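Local structure of coiled-coil quantitatively-enriched protein 1 (7CUJ) at residues His275-Ile278 against Thr279-Arg283; Leu16-Ser19 against Ala20-Lys24. The protein links telomeres to the meiotic centrosome and is required for telomere clustering in meiotic prophase, telomere length regulation and chromosome segregation. All blocks are in the same frame, centred on the assembly; numbering follows the deposited sequence.

Overall arrangement
Both contacts are local, at the starts of helices 275-294 and 20-32 in the parallel-sheet alpha/beta domain modelled here, one part of a longer protein. Their centres lie about 12 Å apart. Contact 1 runs along one helix, contact 2 from the loop after edge strand 11-16 into its helix. Contact 1 has more exposed side chains, with Ile278 and Thr282 its buried pair; in contact 2 Met18, Leu21 and Gln22 are buried. In contact 1 threonine hydroxyls reinforce helix carbonyls; in contact 2 a glutamine takes a backbone N-H and an arginine reaches back to a loop carbonyl. The two meet directly: Ile278 packs on Pro17, Met18 and Ser19, and Thr282 on Leu16. Helix 102-112 touches both.

Contact 1: residues His275-Ile278 against Thr279-Arg283; sequences HSSI and TEKTR
In the opening turns of helix 275-294, Thr279 and Thr282 each donate a hydroxyl hydrogen bond to the carbonyl four residues back, beside the usual backbone bond. Thr279 OG1 donates to His275 O over 2.8 Å. Thr279 N donates to the same oxygen, from the other face of the carbonyl plane. With chi1 at -44°, OG1 stands beside the backbone N, from where it reaches back to the carbonyl of the preceding turn. The hydroxyl also sits over one face of the His275 ring, with CE1 4.0 Å from OG1. The methyl of Thr279 does a different job. CG2 lies 3.5 Å above one face of the Arg283 guanidinium, offset toward its rim.

The second pair repeats the pattern. Thr282 OG1 reaches Ile278 O at 2.6 Å, well above the carbonyl plane, 41° out of it. Thr282 N binds the same oxygen at 2.9 Å. Ile278 and Thr282 lie side by side, pointing the same way, and both touch helix 102-112, Ile278 at Ser102 and Thr282 at Leu105 and Phe106.

On another side the chain of Lys281 runs past the Ser277 carbonyl, with CG 3.3 Å from Ser277 O. Its NZ has a weak hydrogen bond to Ser272. The Ser277 hydroxyl bonds instead to Ser274 O. The Glu280 chain extends until OE2 is 3.7 Å from Ser277 CA.

With an alanine at Thr279, lacking both branches, His275 O would probably keep just the backbone bond of this pair and the Arg283 guanidinium would lose the methyl over its face. Both hydroxyls donate to carbonyls of their own helix; Thr282 OG1 also has a weak hydrogen bond with Ser102. Two donors thus satisfy each of His275 O and Ile278 O, with the hydroxyls close against the backbone and the methyls left for packing.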
loop_
_atom_site.group_PDB
_atom_site.type_symbol
_atom_site.label_atom_id
_atom_site.label_comp_id
_atom_site.label_asym_id
_atom_site.label_seq_id
_atom_site.Cartn_x
_atom_site.Cartn_y
_atom_site.Cartn_z
ATOM N N HIS A 275 -2.247 -9.067 30.676
ATOM C CA HIS A 275 -3.182 -8.195 31.375
ATOM C C HIS A 275 -2.880 -8.131 32.873
ATOM O O HIS A 275 -2.909 -7.050 33.459
ATOM C CB HIS A 275 -4.640 -8.593 31.087
ATOM C CG HIS A 275 -5.652 -7.703 31.734
ATOM N ND1 HIS A 275 -5.532 -6.324 31.740
ATOM C CD2 HIS A 275 -6.806 -7.983 32.382
ATOM C CE1 HIS A 275 -6.561 -5.796 32.374
ATOM N NE2 HIS A 275 -7.358 -6.794 32.776
ATOM N N SER A 276 -2.602 -9.291 33.479
ATOM C CA SER A 276 -2.314 -9.371 34.902
ATOM C C SER A 276 -1.070 -8.550 35.239
ATOM O O SER A 276 -1.096 -7.734 36.158
ATOM C CB SER A 276 -2.171 -10.805 35.348
ATOM O OG SER A 276 -1.120 -11.451 34.647
ATOM N N SER A 277 0.001 -8.760 34.462
ATOM C CA SER A 277 1.300 -8.153 34.711
ATOM C C SER A 277 1.258 -6.639 34.503
ATOM O O SER A 277 1.933 -5.906 35.223
ATOM C CB SER A 277 2.382 -8.806 33.886
ATOM O OG SER A 277 2.010 -8.878 32.518
ATOM N N ILE A 278 0.463 -6.184 33.523
ATOM C CA ILE A 278 0.293 -4.765 33.239
ATOM C C ILE A 278 -0.294 -4.070 34.467
ATOM O O ILE A 278 0.190 -3.016 34.871
ATOM C CB ILE A 278 -0.563 -4.540 31.973
ATOM C CG1 ILE A 278 0.212 -4.884 30.698
ATOM C CG2 ILE A 278 -1.110 -3.119 31.926
ATOM C CD1 ILE A 278 -0.643 -4.983 29.454
ATOM N N THR A 279 -1.329 -4.685 35.054
ATOM C CA THR A 279 -2.030 -4.139 36.206
ATOM C C THR A 279 -1.075 -3.994 37.390
ATOM O O THR A 279 -1.087 -2.967 38.065
ATOM C CB THR A 279 -3.256 -4.988 36.569
ATOM O OG1 THR A 279 -3.947 -5.318 35.362
ATOM C CG2 THR A 279 -4.197 -4.292 37.528
ATOM N N GLU A 280 -0.257 -5.030 37.626
ATOM C CA GLU A 280 0.716 -5.049 38.708
ATOM C C GLU A 280 1.684 -3.879 38.556
ATOM O O GLU A 280 1.891 -3.121 39.501
ATOM C CB GLU A 280 1.510 -6.358 38.704
ATOM C CG GLU A 280 0.815 -7.509 39.406
ATOM C CD GLU A 280 1.561 -8.828 39.290
ATOM O OE1 GLU A 280 1.953 -9.378 40.337
ATOM O OE2 GLU A 280 1.744 -9.306 38.150
ATOM N N LYS A 281 2.266 -3.753 37.356
ATOM C CA LYS A 281 3.268 -2.741 37.056
ATOM C C LYS A 281 2.666 -1.348 37.225
ATOM O O LYS A 281 3.311 -0.467 37.790
ATOM C CB LYS A 281 3.815 -2.923 35.635
ATOM C CG LYS A 281 4.717 -4.130 35.426
ATOM C CD LYS A 281 4.878 -4.502 33.964
ATOM C CE LYS A 281 5.590 -5.822 33.756
ATOM N NZ LYS A 281 5.542 -6.253 32.338
ATOM N N THR A 282 1.428 -1.173 36.741
ATOM C CA THR A 282 0.749 0.115 36.739
ATOM C C THR A 282 0.512 0.588 38.172
ATOM O O THR A 282 0.703 1.764 38.474
ATOM C CB THR A 282 -0.546 0.070 35.915
ATOM O OG1 THR A 282 -0.238 -0.450 34.621
ATOM C CG2 THR A 282 -1.206 1.424 35.773
ATOM N N ARG A 283 0.104 -0.343 39.044
ATOM C CA ARG A 283 -0.173 -0.036 40.437
ATOM C C ARG A 283 1.119 0.332 41.162
ATOM O O ARG A 283 1.140 1.289 41.931
ATOM C CB ARG A 283 -0.887 -1.208 41.116
ATOM C CG ARG A 283 -2.361 -1.299 40.753
ATOM C CD ARG A 283 -3.024 -2.601 41.147
ATOM N NE ARG A 283 -4.401 -2.600 40.673
ATOM C CZ ARG A 283 -5.320 -3.504 40.990
ATOM N NH1 ARG A 283 -5.022 -4.507 41.799
ATOM N NH2 ARG A 283 -6.542 -3.397 40.498
#

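Contact 2: residues Leu16-Ser19 against Ala20-Lys24; sequences LPMS and ALQRK
The Arg23 guanidinium meets Met18 O at its edge, nearly in its own plane; the carboxamide of Gln22 has Met18 CE above its plane, 3.8 Å from CD. These groups lie where the loop after strand 11-16 enters helix 20-32, with Ser19 at the N-cap. Gln22, three residues on, folds back and its side chain takes the N-H of the N-cap residue, as in one half of a capping box. Ser19 N donates to Gln22 OE1 over 3.0 Å, in the carboxamide plane and on a lone pair, with an N-H...O angle of 165°. Water 1 lies between Pro17 O and Gln22 OE1, 2.8 Å from the latter. The NE2 end of Gln22 is held by Ile63 O. The Ser19 hydroxyl has its main partner in Asn100 O.

Met18 and Gln22 cross at about a right angle. The bend of Met18 at chi3, 94°, brings CE to within 3.6 Å of Gln22 CB. On the backbone, Arg23 N closes the first turn on Ser19 O. Arg23 bends at chi2 and chi3 to carry its head back to the loop. There NH1 donates to Met18 O over 2.8 Å, and on the way CD passes 3.2 Å from Ser19 O.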
loop_
_atom_site.group_PDB
_atom_site.type_symbol
_atom_site.label_atom_id
_atom_site.label_comp_id
_atom_site.label_asym_id
_atom_site.label_seq_id
_atom_site.Cartn_x
_atom_site.Cartn_y
_atom_site.Cartn_z
ATOM N N LEU A 16 4.221 3.876 30.802
ATOM C CA LEU A 16 3.126 2.958 31.069
ATOM C C LEU A 16 2.980 2.002 29.890
ATOM O O LEU A 16 3.051 2.424 28.735
ATOM C CB LEU A 16 1.839 3.765 31.266
ATOM C CG LEU A 16 1.779 4.636 32.520
ATOM C CD1 LEU A 16 0.646 5.643 32.421
ATOM C CD2 LEU A 16 1.617 3.780 33.767
ATOM N N PRO A 17 2.753 0.692 30.135
ATOM C CA PRO A 17 2.714 -0.289 29.049
ATOM C C PRO A 17 1.404 -0.241 28.264
ATOM O O PRO A 17 0.359 0.108 28.808
ATOM C CB PRO A 17 2.855 -1.628 29.789
ATOM C CG PRO A 17 2.238 -1.369 31.152
ATOM C CD PRO A 17 2.523 0.089 31.459
ATOM N N MET A 18 1.482 -0.600 26.976
ATOM C CA MET A 18 0.305 -0.683 26.126
ATOM C C MET A 18 -0.377 -2.032 26.339
ATOM O O MET A 18 0.274 -3.027 26.655
ATOM C CB MET A 18 0.669 -0.539 24.643
ATOM C CG MET A 18 1.338 0.774 24.290
ATOM S SD MET A 18 1.329 1.065 22.500
ATOM C CE MET A 18 -0.154 2.058 22.346
ATOM N N SER A 19 -1.699 -2.047 26.145
ATOM C CA SER A 19 -2.492 -3.262 26.224
ATOM C C SER A 19 -2.293 -4.092 24.957
ATOM O O SER A 19 -1.755 -3.598 23.968
ATOM C CB SER A 19 -3.941 -2.921 26.421
ATOM O OG SER A 19 -4.336 -1.891 25.530
ATOM N N ALA A 20 -2.748 -5.352 24.999
ATOM C CA ALA A 20 -2.675 -6.248 23.855
ATOM C C ALA A 20 -3.425 -5.646 22.667
ATOM O O ALA A 20 -2.960 -5.743 21.533
ATOM C CB ALA A 20 -3.204 -7.615 24.221
ATOM N N LEU A 21 -4.568 -5.007 22.954
ATOM C CA LEU A 21 -5.428 -4.371 21.965
ATOM C C LEU A 21 -4.664 -3.254 21.258
ATOM O O LEU A 21 -4.686 -3.166 20.034
ATOM C CB LEU A 21 -6.657 -3.795 22.681
ATOM C CG LEU A 21 -7.945 -3.631 21.868
ATOM C CD1 LEU A 21 -8.820 -2.546 22.477
ATOM C CD2 LEU A 21 -7.685 -3.331 20.400
ATOM N N GLN A 22 -4.010 -2.394 22.046
ATOM C CA GLN A 22 -3.293 -1.241 21.528
ATOM C C GLN A 22 -2.172 -1.696 20.595
ATOM O O GLN A 22 -1.933 -1.070 19.567
ATOM C CB GLN A 22 -2.735 -0.399 22.678
ATOM C CG GLN A 22 -3.730 0.593 23.261
ATOM C CD GLN A 22 -3.196 1.311 24.478
ATOM O OE1 GLN A 22 -2.627 0.708 25.382
ATOM N NE2 GLN A 22 -3.386 2.619 24.517
ATOM N N ARG A 23 -1.494 -2.791 20.967
ATOM C CA ARG A 23 -0.382 -3.324 20.194
ATOM C C ARG A 23 -0.890 -3.890 18.870
ATOM O O ARG A 23 -0.280 -3.662 17.827
ATOM C CB ARG A 23 0.383 -4.379 20.999
ATOM C CG ARG A 23 1.190 -3.797 22.147
ATOM C CD ARG A 23 1.159 -4.696 23.364
ATOM N NE ARG A 23 2.463 -5.259 23.669
ATOM C CZ ARG A 23 3.136 -5.045 24.797
ATOM N NH1 ARG A 23 2.624 -4.282 25.750
ATOM N NH2 ARG A 23 4.320 -5.605 24.971
ATOM N N LYS A 24 -2.005 -4.628 18.933
ATOM C CA LYS A 24 -2.642 -5.163 17.744
ATOM C C LYS A 24 -2.953 -4.017 16.788
ATOM O O LYS A 24 -2.665 -4.107 15.597
ATOM C CB LYS A 24 -3.952 -5.868 18.100
ATOM C CG LYS A 24 -3.822 -7.288 18.622
ATOM C CD LYS A 24 -5.180 -7.930 18.760
ATOM C CE LYS A 24 -5.210 -9.055 19.768
ATOM N NZ LYS A 24 -6.575 -9.247 20.314
HETATM O O HOH W 1 -2.754 0.610 28.192
#